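Local coordinates for orotidine 5'-phosphate decarboxylase (Pyrococcus horikoshii, PDB 2CZD), which probably catalyses the decarboxylation of orotidine 5'-monophosphate to UMP, the final step of de novo UMP synthesis, as a homodimer, at residues K16-Y24 / P194-Y202; F75-T86 / V96-V106. All coordinates share one frame; numbering follows the deposited sequence.

Contact 1. Residues K16-Y24 / P194-Y202; sequences KIAKSVKDY and PREAAKAIY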
loop_
_atom_site.group_PDB
_atom_site.type_symbol
_atom_site.label_atom_id
_atom_site.label_comp_id
_atom_site.label_asym_id
_atom_site.label_seq_id
_atom_site.Cartn_x
_atom_site.Cartn_y
_atom_site.Cartn_z
ATOM N N LYS B 16 -5.626 25.108 4.970
ATOM C CA LYS B 16 -5.942 26.447 4.484
ATOM C C LYS B 16 -6.294 26.418 3.006
ATOM O O LYS B 16 -7.256 27.049 2.580
ATOM C CB LYS B 16 -4.761 27.393 4.707
ATOM C CG LYS B 16 -4.557 27.773 6.163
ATOM C CD LYS B 16 -3.492 28.848 6.319
ATOM C CE LYS B 16 -3.391 29.319 7.778
ATOM N NZ LYS B 16 -3.031 28.196 8.690
ATOM N N ILE B 17 -5.518 25.673 2.230
ATOM C CA ILE B 17 -5.779 25.568 0.797
ATOM C C ILE B 17 -7.111 24.865 0.539
ATOM O O ILE B 17 -7.910 25.315 -0.281
ATOM C CB ILE B 17 -4.624 24.819 0.082
ATOM C CG1 ILE B 17 -3.356 25.678 0.120
ATOM C CG2 ILE B 17 -4.998 24.502 -1.356
ATOM C CD1 ILE B 17 -2.124 24.987 -0.421
ATOM N N ALA B 18 -7.370 23.768 1.246
ATOM C CA ALA B 18 -8.625 23.054 1.042
ATOM C C ALA B 18 -9.833 23.937 1.356
ATOM O O ALA B 18 -10.829 23.919 0.636
ATOM C CB ALA B 18 -8.654 21.773 1.899
ATOM N N LYS B 19 -9.745 24.714 2.431
ATOM C CA LYS B 19 -10.849 25.584 2.803
ATOM C C LYS B 19 -11.081 26.657 1.747
ATOM O O LYS B 19 -12.221 27.019 1.449
ATOM C CB LYS B 19 -10.562 26.248 4.158
ATOM C CG LYS B 19 -11.791 26.888 4.786
ATOM C CD LYS B 19 -12.200 28.183 4.076
ATOM C CE LYS B 19 -13.712 28.379 4.123
ATOM N NZ LYS B 19 -14.410 27.286 3.348
ATOM N N SER B 20 -9.996 27.154 1.171
ATOM C CA SER B 20 -10.103 28.208 0.172
ATOM C C SER B 20 -10.721 27.755 -1.145
ATOM O O SER B 20 -11.399 28.527 -1.821
ATOM C CB SER B 20 -8.725 28.814 -0.100
ATOM O OG SER B 20 -8.827 29.889 -1.015
ATOM N N VAL B 21 -10.496 26.503 -1.522
ATOM C CA VAL B 21 -11.039 26.028 -2.791
ATOM C C VAL B 21 -12.315 25.196 -2.665
ATOM O O VAL B 21 -12.878 24.772 -3.666
ATOM C CB VAL B 21 -9.988 25.185 -3.552
ATOM C CG1 VAL B 21 -8.675 25.976 -3.705
ATOM C CG2 VAL B 21 -9.754 23.864 -2.817
ATOM N N LYS B 22 -12.777 24.987 -1.430
ATOM C CA LYS B 22 -13.973 24.184 -1.185
ATOM C C LYS B 22 -15.136 24.419 -2.142
ATOM O O LYS B 22 -15.794 23.469 -2.571
ATOM C CB LYS B 22 -14.468 24.405 0.247
ATOM C CG LYS B 22 -15.765 23.672 0.546
ATOM C CD LYS B 22 -16.184 23.878 1.985
ATOM C CE LYS B 22 -17.533 23.218 2.258
ATOM N NZ LYS B 22 -17.981 23.505 3.654
ATOM N N ASP B 23 -15.408 25.681 -2.468
ATOM C CA ASP B 23 -16.520 26.007 -3.354
ATOM C C ASP B 23 -16.452 25.364 -4.736
ATOM O O ASP B 23 -17.485 25.125 -5.373
ATOM C CB ASP B 23 -16.637 27.533 -3.519
ATOM C CG ASP B 23 -17.131 28.227 -2.250
ATOM O OD1 ASP B 23 -17.153 29.473 -2.228
ATOM O OD2 ASP B 23 -17.505 27.540 -1.275
ATOM N N TYR B 24 -15.239 25.063 -5.192
ATOM C CA TYR B 24 -15.086 24.498 -6.517
ATOM C C TYR B 24 -14.597 23.068 -6.628
ATOM O O TYR B 24 -14.230 22.652 -7.718
ATOM C CB TYR B 24 -14.175 25.400 -7.356
ATOM C CG TYR B 24 -14.695 26.812 -7.453
ATOM C CD1 TYR B 24 -14.154 27.822 -6.668
ATOM C CD2 TYR B 24 -15.754 27.124 -8.296
ATOM C CE1 TYR B 24 -14.657 29.122 -6.720
ATOM C CE2 TYR B 24 -16.269 28.422 -8.354
ATOM C CZ TYR B 24 -15.712 29.413 -7.563
ATOM O OH TYR B 24 -16.215 30.703 -7.613
ATOM N N PRO B 194 -5.005 29.513 -5.483
ATOM C CA PRO B 194 -5.680 28.212 -5.621
ATOM C C PRO B 194 -7.186 28.271 -5.936
ATOM O O PRO B 194 -7.689 27.511 -6.758
ATOM C CB PRO B 194 -5.392 27.538 -4.286
ATOM C CG PRO B 194 -4.039 28.078 -3.909
ATOM C CD PRO B 194 -4.159 29.555 -4.277
ATOM N N ARG B 195 -7.924 29.159 -5.277
ATOM C CA ARG B 195 -9.360 29.243 -5.516
ATOM C C ARG B 195 -9.663 29.624 -6.954
ATOM O O ARG B 195 -10.552 29.045 -7.581
ATOM C CB ARG B 195 -10.012 30.266 -4.567
ATOM C CG ARG B 195 -11.519 30.351 -4.712
ATOM C CD ARG B 195 -12.136 31.311 -3.673
ATOM N NE ARG B 195 -13.594 31.171 -3.575
ATOM C CZ ARG B 195 -14.460 31.529 -4.520
ATOM N NH1 ARG B 195 -15.767 31.353 -4.328
ATOM N NH2 ARG B 195 -14.033 32.075 -5.655
ATOM N N GLU B 196 -8.936 30.610 -7.481
ATOM C CA GLU B 196 -9.168 31.015 -8.858
ATOM C C GLU B 196 -8.748 29.930 -9.849
ATOM O O GLU B 196 -9.360 29.780 -10.907
ATOM C CB GLU B 196 -8.453 32.337 -9.159
ATOM C CG GLU B 196 -9.190 33.544 -8.620
ATOM C CD GLU B 196 -10.535 33.742 -9.296
ATOM O OE1 GLU B 196 -10.579 33.754 -10.546
ATOM O OE2 GLU B 196 -11.546 33.886 -8.586
ATOM N N ALA B 197 -7.719 29.156 -9.503
ATOM C CA ALA B 197 -7.270 28.076 -10.372
ATOM C C ALA B 197 -8.335 26.984 -10.419
ATOM O O ALA B 197 -8.654 26.443 -11.476
ATOM C CB ALA B 197 -5.950 27.517 -9.870
ATOM N N ALA B 198 -8.896 26.651 -9.266
ATOM C CA ALA B 198 -9.942 25.636 -9.236
ATOM C C ALA B 198 -11.171 26.141 -9.996
ATOM O O ALA B 198 -11.792 25.409 -10.766
ATOM C CB ALA B 198 -10.312 25.314 -7.794
ATOM N N LYS B 199 -11.524 27.404 -9.768
ATOM C CA LYS B 199 -12.667 27.987 -10.467
ATOM C C LYS B 199 -12.506 27.914 -11.986
ATOM O O LYS B 199 -13.456 27.616 -12.696
ATOM C CB LYS B 199 -12.836 29.455 -10.064
ATOM C CG LYS B 199 -13.977 30.172 -10.798
ATOM C CD LYS B 199 -14.132 31.605 -10.289
ATOM C CE LYS B 199 -15.329 32.286 -10.924
ATOM N NZ LYS B 199 -15.159 32.410 -12.392
ATOM N N ALA B 200 -11.305 28.191 -12.487
ATOM C CA ALA B 200 -11.087 28.167 -13.932
ATOM C C ALA B 200 -11.356 26.782 -14.511
ATOM O O ALA B 200 -11.982 26.653 -15.560
ATOM C CB ALA B 200 -9.672 28.609 -14.260
ATOM N N ILE B 201 -10.891 25.740 -13.820
ATOM C CA ILE B 201 -11.114 24.379 -14.305
ATOM C C ILE B 201 -12.601 24.025 -14.210
ATOM O O ILE B 201 -13.191 23.503 -15.154
ATOM C CB ILE B 201 -10.272 23.376 -13.494
ATOM C CG1 ILE B 201 -8.790 23.721 -13.694
ATOM C CG2 ILE B 201 -10.579 21.919 -13.941
ATOM C CD1 ILE B 201 -7.829 23.050 -12.686
ATOM N N TYR B 202 -13.197 24.339 -13.067
ATOM C CA TYR B 202 -14.613 24.109 -12.835
ATOM C C TYR B 202 -15.443 24.794 -13.933
ATOM O O TYR B 202 -16.349 24.178 -14.505
ATOM C CB TYR B 202 -14.985 24.635 -11.447
ATOM C CG TYR B 202 -16.461 24.587 -11.135
ATOM C CD1 TYR B 202 -17.317 25.595 -11.574
ATOM C CD2 TYR B 202 -17.002 23.538 -10.389
ATOM C CE1 TYR B 202 -18.679 25.566 -11.275
ATOM C CE2 TYR B 202 -18.367 23.496 -10.086
ATOM C CZ TYR B 202 -19.196 24.514 -10.531
ATOM O OH TYR B 202 -20.544 24.492 -10.225
HETATM O O HOH W 1 -7.030 30.566 -2.751
#

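Contact 2. Residues F75-T86 / V96-V106; sequences FGAGADYVIVHT and VKELGEIIMVV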
loop_
_atom_site.group_PDB
_atom_site.type_symbol
_atom_site.label_atom_id
_atom_site.label_comp_id
_atom_site.label_asym_id
_atom_site.label_seq_id
_atom_site.Cartn_x
_atom_site.Cartn_y
_atom_site.Cartn_z
ATOM N N PHE B 75 -11.192 4.934 7.662
ATOM C CA PHE B 75 -12.602 5.350 7.559
ATOM C C PHE B 75 -12.958 5.939 8.921
ATOM O O PHE B 75 -13.718 6.910 9.020
ATOM C CB PHE B 75 -13.522 4.162 7.278
ATOM C CG PHE B 75 -13.503 3.696 5.836
ATOM C CD1 PHE B 75 -13.788 4.581 4.790
ATOM C CD2 PHE B 75 -13.272 2.363 5.531
ATOM C CE1 PHE B 75 -13.845 4.124 3.456
ATOM C CE2 PHE B 75 -13.322 1.906 4.217
ATOM C CZ PHE B 75 -13.610 2.784 3.176
ATOM N N GLY B 76 -12.389 5.345 9.968
ATOM C CA GLY B 76 -12.619 5.808 11.329
ATOM C C GLY B 76 -12.207 7.253 11.570
ATOM O O GLY B 76 -12.846 7.986 12.336
ATOM N N ALA B 77 -11.143 7.672 10.896
ATOM C CA ALA B 77 -10.628 9.032 11.019
ATOM C C ALA B 77 -11.415 10.029 10.178
ATOM O O ALA B 77 -11.216 11.235 10.302
ATOM C CB ALA B 77 -9.143 9.061 10.628
ATOM N N GLY B 78 -12.299 9.531 9.314
ATOM C CA GLY B 78 -13.099 10.438 8.518
ATOM C C GLY B 78 -13.086 10.245 7.015
ATOM O O GLY B 78 -13.785 10.974 6.304
ATOM N N ALA B 79 -12.300 9.297 6.508
ATOM C CA ALA B 79 -12.299 9.071 5.063
ATOM C C ALA B 79 -13.658 8.585 4.610
ATOM O O ALA B 79 -14.325 7.824 5.317
ATOM C CB ALA B 79 -11.232 8.016 4.661
ATOM N N ASP B 80 -14.062 9.027 3.424
ATOM C CA ASP B 80 -15.317 8.603 2.833
ATOM C C ASP B 80 -15.090 7.502 1.807
ATOM O O ASP B 80 -15.990 6.712 1.543
ATOM C CB ASP B 80 -16.017 9.790 2.173
ATOM C CG ASP B 80 -16.449 10.812 3.182
ATOM O OD1 ASP B 80 -17.435 10.552 3.916
ATOM O OD2 ASP B 80 -15.786 11.861 3.246
ATOM N N TYR B 81 -13.893 7.462 1.218
ATOM C CA TYR B 81 -13.567 6.435 0.220
ATOM C C TYR B 81 -12.126 6.017 0.380
ATOM O O TYR B 81 -11.278 6.827 0.739
ATOM C CB TYR B 81 -13.703 6.944 -1.231
ATOM C CG TYR B 81 -14.989 7.647 -1.547
ATOM C CD1 TYR B 81 -15.135 9.007 -1.269
ATOM C CD2 TYR B 81 -16.073 6.955 -2.081
ATOM C CE1 TYR B 81 -16.342 9.663 -1.518
ATOM C CE2 TYR B 81 -17.295 7.606 -2.331
ATOM C CZ TYR B 81 -17.410 8.956 -2.039
ATOM O OH TYR B 81 -18.625 9.584 -2.221
ATOM N N VAL B 82 -11.839 4.748 0.092
ATOM C CA VAL B 82 -10.464 4.280 0.140
ATOM C C VAL B 82 -10.159 3.657 -1.211
ATOM O O VAL B 82 -10.965 2.871 -1.731
ATOM C CB VAL B 82 -10.261 3.186 1.241
ATOM C CG1 VAL B 82 -8.904 2.523 1.073
ATOM C CG2 VAL B 82 -10.350 3.817 2.636
ATOM N N ILE B 83 -9.018 4.040 -1.795
ATOM C CA ILE B 83 -8.578 3.449 -3.066
ATOM C C ILE B 83 -7.851 2.134 -2.764
ATOM O O ILE B 83 -6.918 2.089 -1.951
ATOM C CB ILE B 83 -7.662 4.416 -3.838
ATOM C CG1 ILE B 83 -8.492 5.636 -4.237
ATOM C CG2 ILE B 83 -7.069 3.737 -5.105
ATOM C CD1 ILE B 83 -7.713 6.750 -4.982
ATOM N N VAL B 84 -8.280 1.067 -3.435
ATOM C CA VAL B 84 -7.718 -0.259 -3.219
ATOM C C VAL B 84 -7.339 -0.905 -4.537
ATOM O O VAL B 84 -7.969 -0.649 -5.574
ATOM C CB VAL B 84 -8.749 -1.176 -2.508
ATOM C CG1 VAL B 84 -9.156 -0.575 -1.185
ATOM C CG2 VAL B 84 -9.966 -1.372 -3.414
ATOM N N HIS B 85 -6.289 -1.715 -4.518
ATOM C CA HIS B 85 -5.889 -2.435 -5.734
ATOM C C HIS B 85 -6.828 -3.617 -5.945
ATOM O O HIS B 85 -7.457 -4.106 -5.003
ATOM C CB HIS B 85 -4.473 -3.007 -5.599
ATOM C CG HIS B 85 -3.401 -2.112 -6.136
ATOM N ND1 HIS B 85 -3.245 -1.863 -7.482
ATOM C CD2 HIS B 85 -2.418 -1.419 -5.504
ATOM C CE1 HIS B 85 -2.213 -1.057 -7.660
ATOM N NE2 HIS B 85 -1.692 -0.771 -6.473
ATOM N N THR B 86 -6.899 -4.050 -7.199
ATOM C CA THR B 86 -7.696 -5.204 -7.604
ATOM C C THR B 86 -6.808 -6.456 -7.636
ATOM O O THR B 86 -7.285 -7.562 -7.381
ATOM C CB THR B 86 -8.254 -5.007 -9.037
ATOM O OG1 THR B 86 -9.019 -3.800 -9.069
ATOM C CG2 THR B 86 -9.175 -6.144 -9.441
ATOM N N VAL B 96 -12.146 -4.244 2.636
ATOM C CA VAL B 96 -12.218 -2.797 2.753
ATOM C C VAL B 96 -13.654 -2.332 2.501
ATOM O O VAL B 96 -14.164 -1.507 3.250
ATOM C CB VAL B 96 -11.285 -2.105 1.723
ATOM C CG1 VAL B 96 -11.321 -0.594 1.905
ATOM C CG2 VAL B 96 -9.850 -2.622 1.900
ATOM N N LYS B 97 -14.301 -2.849 1.457
ATOM C CA LYS B 97 -15.675 -2.436 1.119
ATOM C C LYS B 97 -16.659 -2.696 2.282
ATOM O O LYS B 97 -17.650 -1.998 2.452
ATOM C CB LYS B 97 -16.151 -3.178 -0.132
ATOM C CG LYS B 97 -17.412 -2.593 -0.738
ATOM C CD LYS B 97 -17.749 -3.329 -2.001
ATOM C CE LYS B 97 -18.814 -2.601 -2.824
ATOM N NZ LYS B 97 -20.068 -2.362 -2.059
ATOM N N GLU B 98 -16.366 -3.705 3.077
ATOM C CA GLU B 98 -17.202 -4.015 4.224
ATOM C C GLU B 98 -17.305 -2.818 5.164
ATOM O O GLU B 98 -18.347 -2.619 5.790
ATOM C CB GLU B 98 -16.598 -5.196 4.975
ATOM C CG GLU B 98 -17.275 -5.591 6.268
ATOM C CD GLU B 98 -16.565 -6.780 6.908
ATOM O OE1 GLU B 98 -16.621 -7.878 6.321
ATOM O OE2 GLU B 98 -15.938 -6.623 7.983
ATOM N N LEU B 99 -16.239 -2.016 5.245
ATOM C CA LEU B 99 -16.199 -0.863 6.149
ATOM C C LEU B 99 -16.506 0.515 5.567
ATOM O O LEU B 99 -16.744 1.467 6.325
ATOM C CB LEU B 99 -14.833 -0.811 6.841
ATOM C CG LEU B 99 -14.500 -2.106 7.575
ATOM C CD1 LEU B 99 -13.125 -1.984 8.209
ATOM C CD2 LEU B 99 -15.569 -2.380 8.632
ATOM N N GLY B 100 -16.499 0.635 4.243
ATOM C CA GLY B 100 -16.766 1.923 3.625
ATOM C C GLY B 100 -16.670 1.839 2.112
ATOM O O GLY B 100 -16.328 0.788 1.557
ATOM N N GLU B 101 -16.948 2.947 1.434
ATOM C CA GLU B 101 -16.908 2.952 -0.026
ATOM C C GLU B 101 -15.495 2.897 -0.568
ATOM O O GLU B 101 -14.549 3.437 0.014
ATOM C CB GLU B 101 -17.671 4.165 -0.566
ATOM C CG GLU B 101 -19.156 4.098 -0.193
ATOM C CD GLU B 101 -19.979 5.196 -0.815
ATOM O OE1 GLU B 101 -20.272 5.088 -2.019
ATOM O OE2 GLU B 101 -20.322 6.171 -0.102
ATOM N N ILE B 102 -15.366 2.231 -1.707
ATOM C CA ILE B 102 -14.074 2.027 -2.310
ATOM C C ILE B 102 -13.992 2.460 -3.751
ATOM O O ILE B 102 -15.001 2.590 -4.447
ATOM C CB ILE B 102 -13.669 0.528 -2.261
ATOM C CG1 ILE B 102 -14.703 -0.337 -2.996
ATOM C CG2 ILE B 102 -13.525 0.074 -0.796
ATOM C CD1 ILE B 102 -14.207 -1.766 -3.344
ATOM N N ILE B 103 -12.762 2.686 -4.192
ATOM C CA ILE B 103 -12.458 3.047 -5.577
ATOM C C ILE B 103 -11.376 2.034 -5.943
ATOM O O ILE B 103 -10.391 1.905 -5.222
ATOM C CB ILE B 103 -11.899 4.482 -5.679
ATOM C CG1 ILE B 103 -13.030 5.478 -5.401
ATOM C CG2 ILE B 103 -11.261 4.714 -7.085
ATOM C CD1 ILE B 103 -12.550 6.892 -5.098
ATOM N N MET B 104 -11.545 1.320 -7.056
ATOM C CA MET B 104 -10.592 0.276 -7.444
ATOM C C MET B 104 -9.606 0.657 -8.525
ATOM O O MET B 104 -9.936 1.368 -9.450
ATOM C CB MET B 104 -11.363 -0.983 -7.889
ATOM C CG MET B 104 -12.153 -1.620 -6.755
ATOM S SD MET B 104 -13.262 -2.957 -7.316
ATOM C CE MET B 104 -12.068 -4.185 -7.949
ATOM N N VAL B 105 -8.380 0.145 -8.404
ATOM C CA VAL B 105 -7.345 0.403 -9.394
ATOM C C VAL B 105 -7.420 -0.691 -10.446
ATOM O O VAL B 105 -7.244 -1.887 -10.138
ATOM C CB VAL B 105 -5.917 0.337 -8.782
ATOM C CG1 VAL B 105 -4.862 0.465 -9.901
ATOM C CG2 VAL B 105 -5.739 1.417 -7.721
ATOM N N VAL B 106 -7.673 -0.281 -11.686
ATOM C CA VAL B 106 -7.740 -1.231 -12.785
ATOM C C VAL B 106 -6.688 -0.973 -13.856
ATOM O O VAL B 106 -6.457 -1.811 -14.722
ATOM C CB VAL B 106 -9.148 -1.232 -13.441
ATOM C CG1 VAL B 106 -10.201 -1.506 -12.385
ATOM C CG2 VAL B 106 -9.417 0.094 -14.170
HETATM O O HOH W 2 -17.647 5.175 3.269
HETATM O O HOH W 3 -20.996 8.011 -2.295
HETATM O O HOH W 4 -4.864 -3.467 -9.123
#

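Contact 1. Residues K16-Y24 / P194-Y202
Tyr24 meets aliphatic, aromatic and charged partners on the helix of residues 194-202. Lys199 runs beside it and lays CB over the ring centre, 3.7 Å from the Tyr24 centroid, as a CH-pi contact; lysine suits this place because its methylenes cover the ring while NZ reaches a salt bridge with Asp203. The CD2 edge of Tyr24 turns toward the face of Tyr202 in a T-shaped pair, planes 67° apart. Its CE1 lies over one face of the Arg195 guanidinium, nearly perpendicular to the ring. An alanine in place of Tyr24 would remove this ring, and would probably leave the guanidinium freer to turn, its NH2 without the phenol oxygen. Helices 11-21 and 194-205 are the first and last of the TIM barrel, so the contact closes the outer ring of helices. Arg195, its CG trans to the backbone N (chi1 -177°), extends past Ser20 O; NH1 forms a salt bridge to the anti lone pair of Asp23 OD1 (3.1 Å), and NH2 a weak bond to Tyr24 OH (3.2 Å). Arg195 N, in the first helical turn, donates to a water that also binds Ser20 OG. Val21 CG1 packs on Pro194 CB, and small Ala198 lets the helices come close, its CB 3.9 Å from Tyr24 CB.

Contact 2. Residues F75-T86 / V96-V106
Val84 is gripped by the neighbouring strand through both its backbone polar atoms: its N donates to Ile103 O at 2.9 Å, and its O accepts from Val105 N at 3.0 Å. Val82 repeats the pattern with Glu101 O and Ile103 N, so strands 81-85 and 101-105 run parallel in the TIM barrel, joined by helix 90-97 in a beta-alpha-beta crossover. Side chains alternate. Ile83 CG2 meets Val105 CG2 (3.7 Å) on the face near substrate-binding Asp57; on the other, Val84 CG1 packs against Val96 CG2 (3.8 Å) of the crossover helix, the two side chains pointing in opposite directions. Near the strands' N-terminal ends, Phe75 from the end of helix 64-76 is sandwiched between Val82 CG2 and Gly100 CA; glycine fits because a CB would collide with Phe75 CE1. Glu101 CB packs on Tyr81 CD2 (3.6 Å), and a water donates to Glu101 OE2 and to Tyr81 OH, itself also bonded to Glu53. At the other end Thr86, OG1 trans to its carbonyl carbon (chi1 -57°), donates from above the carbonyl plane to Val105 O (2.8 Å). A water ties Val105 O to His85 ND1 and Thr86 N. Main-chain bonds thus hold residues 82-84 and 102-104 within largely aliphatic packing, while His85 lies close to Lys59, the active-site proton donor, and bonds through NE2 to Ala61 O of the second subunit.

Contact 2 is core, whereas contact 1 is only partly buried, in the outer layer of helices; they lie on opposite sides of the chain's centre, with centres about 25 Å apart and no touch between them. They share no helix or strand. Contact 2 joins consecutive elements of one beta-alpha-beta unit, whereas contact 1 brings together helices from the two ends of the chain, after the barrel has gone full circle. Their chemistry follows: between strands, main-chain bonds fix the register and mostly aliphatic, often beta-branched side chains fill both faces; between helices, no main-chain bond crosses, and a salt bridge, an edge-to-face tyrosine pair and one water do the joining. Contact 2 also reaches the second subunit, which contact 1 does not touch.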